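Local structure of purine nucleoside phosphorylase (Caulobacter vibrioides, 1XFJ) at residues 116-121 with 255-260; 12-17 with 160-165; 19-24 with 61-66; 68-73 with 104-109. The protein belongs to the YfiH/LACC1 family and probably cleaves purine nucleosides with phosphate and deaminates adenosine. One frame throughout, in Å; residues are numbered along the deposited sequence.

Interaction 1: residues 116-121 with 255-260; sequences PVLLVD and SAITLE
The interface between the two sheets of an alpha-beta-beta-alpha fold is built here from Pro116, Leu118 and Val120 on one sheet, packed against Ser255 and Ile257 on the other. The two strand segments run almost parallel, 10° apart, with their axes 7.2 Å from each other at closest approach, and the contact is made by packing rather than by strand pairing. At one end Ser255 OG sits beside the proline ring, 3.3 Å from Pro116 CB. Next along, the two branches of Leu118 divide their work. CD1 comes to 3.6 Å from Ala256 O, while CD2 leans on the backbone of Ala256 and meets Ile257 CG2 at 4.1 Å. Ile257 stretches its other branch out, CG1 lying opposite the backbone N (chi1 -176°) and the chain continuing extended. Its CD1 thereby passes beyond Leu118 to lie 3.8 Å from Leu119 O and 4.1 Å from Val120 CB. Phe24 of strand 20-25 touches both Leu118 and Ser255, and Val127 of strand 126-132 touches Val120 and Ile257, so neighbouring strands of both sheets join the same buried layer. Face-to-face packing of two sheets with nearly aligned strands forms the inner interface of a four-layer alpha-beta-beta-alpha sandwich.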
loop_
_atom_site.group_PDB
_atom_site.type_symbol
_atom_site.label_atom_id
_atom_site.label_comp_id
_atom_site.label_asym_id
_atom_site.label_seq_id
_atom_site.Cartn_x
_atom_site.Cartn_y
_atom_site.Cartn_z
ATOM N N PRO A 116 -1.920 1.033 1.297
ATOM C CA PRO A 116 -1.481 0.265 0.134
ATOM C C PRO A 116 -2.744 -0.065 -0.657
ATOM O O PRO A 116 -3.803 -0.293 -0.070
ATOM C CB PRO A 116 -0.847 -0.973 0.760
ATOM C CG PRO A 116 -1.712 -1.207 1.960
ATOM C CD PRO A 116 -1.924 0.199 2.515
ATOM N N VAL A 117 -2.645 -0.073 -1.978
ATOM C CA VAL A 117 -3.803 -0.382 -2.804
ATOM C C VAL A 117 -3.455 -1.438 -3.837
ATOM O O VAL A 117 -2.480 -1.302 -4.571
ATOM C CB VAL A 117 -4.327 0.873 -3.541
ATOM C CG1 VAL A 117 -5.629 0.547 -4.261
ATOM C CG2 VAL A 117 -4.535 2.011 -2.553
ATOM N N LEU A 118 -4.257 -2.496 -3.881
ATOM C CA LEU A 118 -4.047 -3.567 -4.844
ATOM C C LEU A 118 -5.194 -3.494 -5.843
ATOM O O LEU A 118 -6.364 -3.454 -5.455
ATOM C CB LEU A 118 -4.037 -4.922 -4.137
ATOM C CG LEU A 118 -2.955 -5.081 -3.063
ATOM C CD1 LEU A 118 -3.044 -6.473 -2.445
ATOM C CD2 LEU A 118 -1.582 -4.854 -3.678
ATOM N N LEU A 119 -4.852 -3.460 -7.127
ATOM C CA LEU A 119 -5.855 -3.368 -8.177
ATOM C C LEU A 119 -5.670 -4.453 -9.219
ATOM O O LEU A 119 -4.569 -4.972 -9.401
ATOM C CB LEU A 119 -5.776 -2.013 -8.883
ATOM C CG LEU A 119 -5.839 -0.749 -8.032
ATOM C CD1 LEU A 119 -4.433 -0.355 -7.614
ATOM C CD2 LEU A 119 -6.473 0.376 -8.844
ATOM N N VAL A 120 -6.747 -4.771 -9.924
ATOM C CA VAL A 120 -6.686 -5.796 -10.950
ATOM C C VAL A 120 -7.846 -5.711 -11.928
ATOM O O VAL A 120 -8.964 -5.370 -11.550
ATOM C CB VAL A 120 -6.700 -7.212 -10.314
ATOM C CG1 VAL A 120 -7.919 -7.369 -9.430
ATOM C CG2 VAL A 120 -6.704 -8.283 -11.400
ATOM N N ASP A 121 -7.557 -5.991 -13.194
ATOM C CA ASP A 121 -8.587 -6.049 -14.222
ATOM C C ASP A 121 -8.519 -7.532 -14.575
ATOM O O ASP A 121 -7.604 -7.964 -15.274
ATOM C CB ASP A 121 -8.226 -5.217 -15.449
ATOM C CG ASP A 121 -9.267 -5.334 -16.547
ATOM O OD1 ASP A 121 -9.912 -6.401 -16.629
ATOM O OD2 ASP A 121 -9.434 -4.378 -17.332
ATOM N N SER A 255 2.587 -5.167 0.711
ATOM C CA SER A 255 1.274 -5.534 0.196
ATOM C C SER A 255 1.590 -5.820 -1.259
ATOM O O SER A 255 2.255 -5.019 -1.909
ATOM C CB SER A 255 0.284 -4.376 0.316
ATOM O OG SER A 255 0.031 -4.065 1.674
ATOM N N ALA A 256 1.145 -6.957 -1.776
ATOM C CA ALA A 256 1.478 -7.279 -3.157
ATOM C C ALA A 256 0.443 -8.124 -3.872
ATOM O O ALA A 256 -0.413 -8.753 -3.252
ATOM C CB ALA A 256 2.836 -7.976 -3.204
ATOM N N ILE A 257 0.545 -8.136 -5.195
ATOM C CA ILE A 257 -0.380 -8.889 -6.019
ATOM C C ILE A 257 0.378 -9.374 -7.248
ATOM O O ILE A 257 1.336 -8.738 -7.689
ATOM C CB ILE A 257 -1.585 -7.998 -6.423
ATOM C CG1 ILE A 257 -2.613 -8.822 -7.197
ATOM C CG2 ILE A 257 -1.102 -6.797 -7.236
ATOM C CD1 ILE A 257 -3.949 -8.100 -7.369
ATOM N N THR A 258 -0.039 -10.506 -7.796
ATOM C CA THR A 258 0.650 -11.053 -8.956
ATOM C C THR A 258 -0.262 -11.874 -9.849
ATOM O O THR A 258 -1.265 -12.430 -9.397
ATOM C CB THR A 258 1.814 -11.966 -8.514
ATOM O OG1 THR A 258 2.526 -12.437 -9.664
ATOM C CG2 THR A 258 1.278 -13.165 -7.740
ATOM N N LEU A 259 0.096 -11.930 -11.125
ATOM C CA LEU A 259 -0.620 -12.737 -12.100
ATOM C C LEU A 259 0.160 -14.047 -12.039
ATOM O O LEU A 259 1.332 -14.089 -12.413
ATOM C CB LEU A 259 -0.509 -12.119 -13.498
ATOM C CG LEU A 259 -1.258 -10.800 -13.729
ATOM C CD1 LEU A 259 -0.866 -10.196 -15.068
ATOM C CD2 LEU A 259 -2.758 -11.051 -13.670
ATOM N N GLU A 260 -0.474 -15.106 -11.549
ATOM C CA GLU A 260 0.203 -16.393 -11.420
ATOM C C GLU A 260 0.713 -16.947 -12.744
ATOM O O GLU A 260 0.096 -16.654 -13.787
ATOM C CB GLU A 260 -0.736 -17.408 -10.761
ATOM C CG GLU A 260 -1.039 -17.102 -9.303
ATOM C CD GLU A 260 -2.094 -18.019 -8.717
ATOM O OE1 GLU A 260 -2.311 -17.965 -7.489
ATOM O OE2 GLU A 260 -2.712 -18.789 -9.481
#

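Interaction 2: residues 12-17 with 160-165; sequences PLLSSL and TGVVGP
Leu13 and Leu14 lie against Thr160 and Val162, so that a short, weakly bonded helical turn is fitted onto one face of strand 160-163. Leu14 engages both strand residues, one with each methyl. Its first bond sets CG beside the backbone N (chi1 -59°) and the second is extended (chi2 171°), a common leucine shape that spreads the fork over both partners: CD1 lies 3.8 Å from Val162 CG2, and CD2 lies 3.8 Å from Thr160 CG2. The Leu14 side chain lies alongside Thr160 and Val162, antiparallel to each, so they meet flank to flank. Leu13 behaves differently: its CB makes the closest side-chain approach, lying between two methyls, 4.0 Å from both Val162 CG2 and Thr160 CG2, while its branched end stays slightly farther off.

Thr160 turns two unlike groups to two tasks. With chi1 at -70° its methyl stands opposite the backbone N and presses among the leucines, 3.8 Å from Leu13 O, whereas OG1 lies beside the backbone N, opposite the carbonyl carbon, and shares a hydrogen bond of 2.6 Å with a water. That water donates to Leu13 O at 2.8 Å, so one solvent molecule bridges the turn and the strand. Leu17 N bonds to Leu14 O, closing a further turn at 14-17.

Around this patch, Leu13 touches Glu223 on the adjoining strand 221-224, and Leu14 reaches Leu118 and Val120 on strand 115-121 as well as His22 on strand 20-25, which places the turn against both sheets.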
loop_
_atom_site.group_PDB
_atom_site.type_symbol
_atom_site.label_atom_id
_atom_site.label_comp_id
_atom_site.label_asym_id
_atom_site.label_seq_id
_atom_site.Cartn_x
_atom_site.Cartn_y
_atom_site.Cartn_z
ATOM N N PRO A 12 -12.079 -10.379 0.209
ATOM C CA PRO A 12 -13.010 -11.241 -0.523
ATOM C C PRO A 12 -13.130 -10.801 -1.980
ATOM O O PRO A 12 -13.439 -11.605 -2.859
ATOM C CB PRO A 12 -14.318 -11.060 0.247
ATOM C CG PRO A 12 -13.849 -10.861 1.644
ATOM C CD PRO A 12 -12.683 -9.907 1.468
ATOM N N LEU A 13 -12.873 -9.519 -2.233
ATOM C CA LEU A 13 -12.961 -8.978 -3.584
ATOM C C LEU A 13 -11.843 -9.432 -4.508
ATOM O O LEU A 13 -11.951 -9.288 -5.726
ATOM C CB LEU A 13 -12.986 -7.449 -3.548
ATOM C CG LEU A 13 -14.336 -6.803 -3.240
ATOM C CD1 LEU A 13 -14.868 -7.350 -1.940
ATOM C CD2 LEU A 13 -14.191 -5.292 -3.184
ATOM N N LEU A 14 -10.775 -9.980 -3.938
ATOM C CA LEU A 14 -9.646 -10.431 -4.748
ATOM C C LEU A 14 -9.366 -11.925 -4.620
ATOM O O LEU A 14 -8.846 -12.542 -5.546
ATOM C CB LEU A 14 -8.384 -9.655 -4.358
ATOM C CG LEU A 14 -8.423 -8.131 -4.512
ATOM C CD1 LEU A 14 -7.183 -7.509 -3.879
ATOM C CD2 LEU A 14 -8.511 -7.769 -5.984
ATOM N N SER A 15 -9.714 -12.496 -3.472
ATOM C CA SER A 15 -9.464 -13.911 -3.199
ATOM C C SER A 15 -10.167 -14.892 -4.135
ATOM O O SER A 15 -9.726 -16.029 -4.288
ATOM C CB SER A 15 -9.843 -14.232 -1.755
ATOM O OG SER A 15 -11.220 -13.993 -1.536
ATOM N N SER A 16 -11.253 -14.455 -4.761
ATOM C CA SER A 16 -12.002 -15.318 -5.668
ATOM C C SER A 16 -11.449 -15.332 -7.095
ATOM O O SER A 16 -11.867 -16.149 -7.917
ATOM C CB SER A 16 -13.469 -14.884 -5.699
ATOM O OG SER A 16 -13.583 -13.525 -6.090
ATOM N N LEU A 17 -10.508 -14.437 -7.384
ATOM C CA LEU A 17 -9.918 -14.336 -8.717
ATOM C C LEU A 17 -8.871 -15.414 -9.014
ATOM O O LEU A 17 -7.779 -15.413 -8.447
ATOM C CB LEU A 17 -9.288 -12.954 -8.894
ATOM C CG LEU A 17 -10.192 -11.776 -8.524
ATOM C CD1 LEU A 17 -9.409 -10.475 -8.638
ATOM C CD2 LEU A 17 -11.408 -11.762 -9.432
ATOM N N THR A 160 -10.945 -3.860 -10.104
ATOM C CA THR A 160 -11.303 -4.035 -8.701
ATOM C C THR A 160 -10.118 -3.454 -7.931
ATOM O O THR A 160 -8.959 -3.726 -8.261
ATOM C CB THR A 160 -11.483 -5.527 -8.325
ATOM O OG1 THR A 160 -12.666 -6.039 -8.950
ATOM C CG2 THR A 160 -11.614 -5.694 -6.813
ATOM N N GLY A 161 -10.410 -2.636 -6.925
ATOM C CA GLY A 161 -9.356 -2.023 -6.137
ATOM C C GLY A 161 -9.634 -2.147 -4.653
ATOM O O GLY A 161 -10.730 -1.831 -4.190
ATOM N N VAL A 162 -8.638 -2.607 -3.905
ATOM C CA VAL A 162 -8.794 -2.791 -2.471
ATOM C C VAL A 162 -7.732 -2.058 -1.671
ATOM O O VAL A 162 -6.541 -2.134 -1.984
ATOM C CB VAL A 162 -8.730 -4.287 -2.098
ATOM C CG1 VAL A 162 -8.831 -4.458 -0.588
ATOM C CG2 VAL A 162 -9.843 -5.040 -2.805
ATOM N N VAL A 163 -8.173 -1.351 -0.637
ATOM C CA VAL A 163 -7.267 -0.616 0.236
ATOM C C VAL A 163 -6.912 -1.546 1.391
ATOM O O VAL A 163 -7.792 -2.145 2.000
ATOM C CB VAL A 163 -7.947 0.658 0.782
ATOM C CG1 VAL A 163 -6.956 1.474 1.600
ATOM C CG2 VAL A 163 -8.487 1.485 -0.380
ATOM N N GLY A 164 -5.622 -1.667 1.695
ATOM C CA GLY A 164 -5.211 -2.557 2.765
ATOM C C GLY A 164 -5.077 -1.910 4.127
ATOM O O GLY A 164 -5.602 -0.817 4.361
ATOM N N PRO A 165 -4.382 -2.578 5.060
ATOM C CA PRO A 165 -4.193 -2.036 6.407
ATOM C C PRO A 165 -3.497 -0.685 6.303
ATOM O O PRO A 165 -2.583 -0.511 5.501
ATOM C CB PRO A 165 -3.307 -3.084 7.083
ATOM C CG PRO A 165 -3.645 -4.356 6.349
ATOM C CD PRO A 165 -3.710 -3.881 4.916
HETATM O O HOH W 1 -13.583 -8.126 -7.637
#

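Interaction 3: residues 19-24 with 61-66; sequences GVKHAF and RWFGGG
The carbonyl oxygen of His22 is approached twice: Gln10 NE2 donates a hydrogen bond to it, and Trp62 CH2 meets it at 3.2 Å with the indole turned edge-on. The indole belongs to the last turn of helix 49-62, which ends in a Schellman motif at Gly64, where positive phi accompanies two bonds back into the last turn, and the contact packs this helix end against strand 20-25. Lys21 lies over a face of the same indole. Its chain runs out extended and bends only at the final bond (chi4 64°), which keeps the amine above the ring: CE is 3.7 Å from the centroid of the Trp62 six-membered ring, a CH-pi contact, and NZ makes a cation-pi interaction with that ring at 4.3 Å, 18° from the normal. Ala23 CB adds apolar packing, 3.4 Å from Trp62 CH2. Phe63 stands next to the indole, with Trp62 CE3 above the centre of its face, and directs an edge to the strand. There Lys21 O, already bonded to Thr258 N in the neighbouring strand, comes 3.5 Å from Phe63 CE1, while the aliphatic part of the lysine passes the ring obliquely, CG 4.0 Å from Phe63 CD1.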
loop_
_atom_site.group_PDB
_atom_site.type_symbol
_atom_site.label_atom_id
_atom_site.label_comp_id
_atom_site.label_asym_id
_atom_site.label_seq_id
_atom_site.Cartn_x
_atom_site.Cartn_y
_atom_site.Cartn_z
ATOM N N GLY A 19 -5.892 -17.474 -10.856
ATOM C CA GLY A 19 -4.704 -17.028 -11.559
ATOM C C GLY A 19 -4.171 -15.717 -11.019
ATOM O O GLY A 19 -3.288 -15.104 -11.613
ATOM N N VAL A 20 -4.728 -15.280 -9.894
ATOM C CA VAL A 20 -4.302 -14.042 -9.251
ATOM C C VAL A 20 -4.060 -14.319 -7.773
ATOM O O VAL A 20 -4.880 -14.949 -7.104
ATOM C CB VAL A 20 -5.374 -12.933 -9.373
ATOM C CG1 VAL A 20 -4.941 -11.700 -8.583
ATOM C CG2 VAL A 20 -5.586 -12.571 -10.830
ATOM N N LYS A 21 -2.926 -13.856 -7.265
ATOM C CA LYS A 21 -2.611 -14.057 -5.860
ATOM C C LYS A 21 -2.301 -12.688 -5.273
ATOM O O LYS A 21 -1.570 -11.904 -5.876
ATOM C CB LYS A 21 -1.409 -15.002 -5.719
ATOM C CG LYS A 21 -1.275 -15.635 -4.341
ATOM C CD LYS A 21 -0.217 -16.736 -4.342
ATOM C CE LYS A 21 -0.140 -17.441 -2.993
ATOM N NZ LYS A 21 -1.401 -18.153 -2.665
ATOM N N HIS A 22 -2.875 -12.398 -4.109
ATOM C CA HIS A 22 -2.676 -11.107 -3.459
ATOM C C HIS A 22 -2.538 -11.301 -1.963
ATOM O O HIS A 22 -2.916 -12.340 -1.424
ATOM C CB HIS A 22 -3.890 -10.215 -3.685
ATOM C CG HIS A 22 -5.043 -10.553 -2.794
ATOM N ND1 HIS A 22 -5.415 -9.765 -1.725
ATOM C CD2 HIS A 22 -5.872 -11.625 -2.777
ATOM C CE1 HIS A 22 -6.422 -10.338 -1.088
ATOM N NE2 HIS A 22 -6.718 -11.467 -1.706
ATOM N N ALA A 23 -2.032 -10.274 -1.290
ATOM C CA ALA A 23 -1.882 -10.333 0.151
ATOM C C ALA A 23 -1.395 -9.028 0.742
ATOM O O ALA A 23 -0.552 -8.344 0.167
ATOM C CB ALA A 23 -0.922 -11.449 0.536
ATOM N N PHE A 24 -1.969 -8.685 1.889
ATOM C CA PHE A 24 -1.566 -7.509 2.647
ATOM C C PHE A 24 -0.867 -8.193 3.819
ATOM O O PHE A 24 -1.516 -8.788 4.677
ATOM C CB PHE A 24 -2.791 -6.729 3.133
ATOM C CG PHE A 24 -3.585 -6.095 2.025
ATOM C CD1 PHE A 24 -3.111 -4.961 1.369
ATOM C CD2 PHE A 24 -4.801 -6.642 1.622
ATOM C CE1 PHE A 24 -3.841 -4.378 0.326
ATOM C CE2 PHE A 24 -5.537 -6.071 0.584
ATOM C CZ PHE A 24 -5.055 -4.935 -0.066
ATOM N N ARG A 61 8.441 -16.216 -1.675
ATOM C CA ARG A 61 8.166 -17.650 -1.637
ATOM C C ARG A 61 6.686 -17.943 -1.385
ATOM O O ARG A 61 6.154 -18.949 -1.866
ATOM C CB ARG A 61 9.017 -18.327 -0.559
ATOM C CG ARG A 61 8.963 -19.842 -0.610
ATOM C CD ARG A 61 9.579 -20.359 -1.901
ATOM N NE ARG A 61 9.423 -21.803 -2.054
ATOM C CZ ARG A 61 8.257 -22.415 -2.239
ATOM N NH1 ARG A 61 7.136 -21.707 -2.295
ATOM N NH2 ARG A 61 8.211 -23.735 -2.365
ATOM N N TRP A 62 6.025 -17.073 -0.628
ATOM C CA TRP A 62 4.602 -17.241 -0.338
ATOM C C TRP A 62 3.839 -17.196 -1.661
ATOM O O TRP A 62 2.852 -17.911 -1.851
ATOM C CB TRP A 62 4.105 -16.112 0.569
ATOM C CG TRP A 62 2.649 -16.222 0.946
ATOM C CD1 TRP A 62 2.122 -16.935 1.985
ATOM C CD2 TRP A 62 1.541 -15.600 0.284
ATOM N NE1 TRP A 62 0.754 -16.793 2.014
ATOM C CE2 TRP A 62 0.371 -15.979 0.981
ATOM C CE3 TRP A 62 1.422 -14.761 -0.830
ATOM C CZ2 TRP A 62 -0.903 -15.547 0.599
ATOM C CZ3 TRP A 62 0.152 -14.331 -1.212
ATOM C CH2 TRP A 62 -0.993 -14.727 -0.496
ATOM N N PHE A 63 4.319 -16.352 -2.570
ATOM C CA PHE A 63 3.709 -16.177 -3.885
ATOM C C PHE A 63 4.091 -17.279 -4.862
ATOM O O PHE A 63 3.529 -17.362 -5.956
ATOM C CB PHE A 63 4.116 -14.824 -4.474
ATOM C CG PHE A 63 3.337 -13.665 -3.928
ATOM C CD1 PHE A 63 2.023 -13.444 -4.332
ATOM C CD2 PHE A 63 3.911 -12.794 -3.009
ATOM C CE1 PHE A 63 1.292 -12.372 -3.829
ATOM C CE2 PHE A 63 3.187 -11.717 -2.497
ATOM C CZ PHE A 63 1.874 -11.505 -2.908
ATOM N N GLY A 64 5.051 -18.109 -4.469
ATOM C CA GLY A 64 5.494 -19.196 -5.324
ATOM C C GLY A 64 6.651 -18.794 -6.219
ATOM O O GLY A 64 6.994 -19.507 -7.163
ATOM N N GLY A 65 7.260 -17.652 -5.925
ATOM C CA GLY A 65 8.373 -17.191 -6.733
ATOM C C GLY A 65 9.644 -16.991 -5.935
ATOM O O GLY A 65 9.801 -17.544 -4.847
ATOM N N GLY A 66 10.554 -16.193 -6.484
ATOM C CA GLY A 66 11.812 -15.921 -5.817
ATOM C C GLY A 66 12.017 -14.429 -5.637
ATOM O O GLY A 66 11.224 -13.631 -6.137
#

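Interaction 4: residues 68-73 with 104-109; sequences EDLNVC and GVICGA
Asp69 O accepts a hydrogen bond from Ile106 N at 2.8 Å, the first rung of a ladder that runs from there to Gly108. Next, Asn71 reaches across in both directions: its N donates to Ile106 O at 2.9 Å, and its O receives Gly108 N at 3.0 Å. The rung that would follow is supplied by solvent, since one water accepts from Cys73 N at 2.9 Å and donates to Gly108 O at 2.8 Å, so these two backbone groups are satisfied without direct pairing. This is parallel beta pairing, with Leu70 set against Ile106 and Asn71 against Cys107, and it adds strand 70-72 as an outermost strand, within this chain, of the five-stranded sheet. Along its other border strand 106-111 bonds to strand 253-259: Cys107 pairs with Ile257 and Ala109 with Ser255, while Val105 O takes the hydroxyl of Thr258.

Side chains fill in above and below. On the face shared by Leu70 and Ile106, Leu70 CD1 meets Ile106 CG2 at 3.6 Å, the two chains crossing at a slant. On the face of Asn71 and Cys107, the amide of Asn71 is swung back along its own strand, CG lying beside the backbone N (chi1 -61°), and ND2 comes 3.2 Å from Val105 CG1, a close meeting at about a right angle. The same Asn71 ND2 lies 3.1 Å from Asp69 O. The carboxylate of Asp69 is engaged within its own loop, where OD2 accepts from Gly66 N.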
loop_
_atom_site.group_PDB
_atom_site.type_symbol
_atom_site.label_atom_id
_atom_site.label_comp_id
_atom_site.label_asym_id
_atom_site.label_seq_id
_atom_site.Cartn_x
_atom_site.Cartn_y
_atom_site.Cartn_z
ATOM N N GLU A 68 13.780 -12.381 -7.107
ATOM C CA GLU A 68 13.838 -11.680 -8.388
ATOM C C GLU A 68 12.450 -11.264 -8.868
ATOM O O GLU A 68 12.284 -10.198 -9.462
ATOM C CB GLU A 68 14.486 -12.561 -9.461
ATOM C CG GLU A 68 15.984 -12.752 -9.312
ATOM C CD GLU A 68 16.599 -13.455 -10.511
ATOM O OE1 GLU A 68 16.245 -14.625 -10.766
ATOM O OE2 GLU A 68 17.434 -12.834 -11.203
ATOM N N ASP A 69 11.460 -12.106 -8.599
ATOM C CA ASP A 69 10.087 -11.848 -9.021
ATOM C C ASP A 69 9.403 -10.725 -8.243
ATOM O O ASP A 69 8.283 -10.337 -8.569
ATOM C CB ASP A 69 9.258 -13.128 -8.899
ATOM C CG ASP A 69 9.865 -14.291 -9.667
ATOM O OD1 ASP A 69 10.139 -14.133 -10.877
ATOM O OD2 ASP A 69 10.065 -15.363 -9.062
ATOM N N LEU A 70 10.071 -10.204 -7.220
ATOM C CA LEU A 70 9.491 -9.134 -6.420
ATOM C C LEU A 70 9.920 -7.767 -6.941
ATOM O O LEU A 70 11.110 -7.477 -7.063
ATOM C CB LEU A 70 9.892 -9.294 -4.951
ATOM C CG LEU A 70 9.169 -8.404 -3.937
ATOM C CD1 LEU A 70 7.658 -8.551 -4.084
ATOM C CD2 LEU A 70 9.606 -8.791 -2.531
ATOM N N ASN A 71 8.933 -6.932 -7.247
ATOM C CA ASN A 71 9.180 -5.596 -7.774
ATOM C C ASN A 71 8.620 -4.535 -6.825
ATOM O O ASN A 71 7.404 -4.369 -6.708
ATOM C CB ASN A 71 8.522 -5.457 -9.152
ATOM C CG ASN A 71 9.077 -6.440 -10.181
ATOM O OD1 ASN A 71 9.954 -6.097 -10.976
ATOM N ND2 ASN A 71 8.566 -7.665 -10.166
ATOM N N VAL A 72 9.514 -3.821 -6.147
ATOM C CA VAL A 72 9.113 -2.772 -5.218
ATOM C C VAL A 72 9.956 -1.529 -5.494
ATOM O O VAL A 72 11.166 -1.619 -5.686
ATOM C CB VAL A 72 9.305 -3.219 -3.756
ATOM C CG1 VAL A 72 8.815 -2.133 -2.807
ATOM C CG2 VAL A 72 8.549 -4.520 -3.511
ATOM N N CYS A 73 9.310 -0.370 -5.516
ATOM C CA CYS A 73 9.994 0.890 -5.799
ATOM C C CYS A 73 10.686 1.541 -4.618
ATOM O O CYS A 73 10.546 1.121 -3.469
ATOM C CB CYS A 73 9.004 1.932 -6.328
ATOM S SG CYS A 73 8.170 1.549 -7.852
ATOM N N GLY A 104 4.023 -13.989 -13.225
ATOM C CA GLY A 104 5.231 -14.197 -12.449
ATOM C C GLY A 104 5.718 -12.957 -11.729
ATOM O O GLY A 104 6.375 -13.054 -10.690
ATOM N N VAL A 105 5.406 -11.786 -12.274
ATOM C CA VAL A 105 5.822 -10.535 -11.655
ATOM C C VAL A 105 4.967 -10.233 -10.431
ATOM O O VAL A 105 3.739 -10.266 -10.496
ATOM C CB VAL A 105 5.712 -9.351 -12.641
ATOM C CG1 VAL A 105 5.944 -8.034 -11.907
ATOM C CG2 VAL A 105 6.732 -9.515 -13.751
ATOM N N ILE A 106 5.625 -9.948 -9.315
ATOM C CA ILE A 106 4.925 -9.631 -8.079
ATOM C C ILE A 106 5.014 -8.125 -7.867
ATOM O O ILE A 106 6.090 -7.600 -7.598
ATOM C CB ILE A 106 5.574 -10.336 -6.869
ATOM C CG1 ILE A 106 5.602 -11.848 -7.098
ATOM C CG2 ILE A 106 4.799 -10.016 -5.602
ATOM C CD1 ILE A 106 6.403 -12.606 -6.050
ATOM N N CYS A 107 3.887 -7.435 -8.011
ATOM C CA CYS A 107 3.849 -5.990 -7.820
ATOM C C CYS A 107 3.664 -5.708 -6.335
ATOM O O CYS A 107 2.693 -6.157 -5.735
ATOM C CB CYS A 107 2.689 -5.379 -8.608
ATOM S SG CYS A 107 2.766 -5.658 -10.388
ATOM N N GLY A 108 4.589 -4.958 -5.744
ATOM C CA GLY A 108 4.480 -4.676 -4.326
ATOM C C GLY A 108 4.607 -3.218 -3.935
ATOM O O GLY A 108 5.204 -2.413 -4.652
ATOM N N ALA A 109 4.017 -2.890 -2.789
ATOM C CA ALA A 109 4.050 -1.546 -2.226
ATOM C C ALA A 109 4.331 -1.697 -0.733
ATOM O O ALA A 109 3.864 -2.651 -0.105
ATOM C CB ALA A 109 2.709 -0.840 -2.438
HETATM O O HOH W 2 6.530 0.029 -4.658
#

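In the fold
From the N terminus, the turn at 12-17 opens the loop that interaction 2 closes at 160-165. Nested within it, one after the other, are interaction 3, which closes at 61-66, and interaction 4, which closes at 104-109. Interaction 1 begins next, at 116-121, inside the loop of interaction 2, but closes at 255-260 beyond it, so those two cross. Interactions 3 and 4 tie a helix end and an outer strand to the five-stranded sheet, interaction 2 fits the N-terminal turn to the six-stranded sheet, and interaction 1 joins the two sheets. Phe63 of interaction 3 touches Ile106 of interaction 4, whereas interactions 2 and 4 stay about 9 Å apart at their nearest atoms.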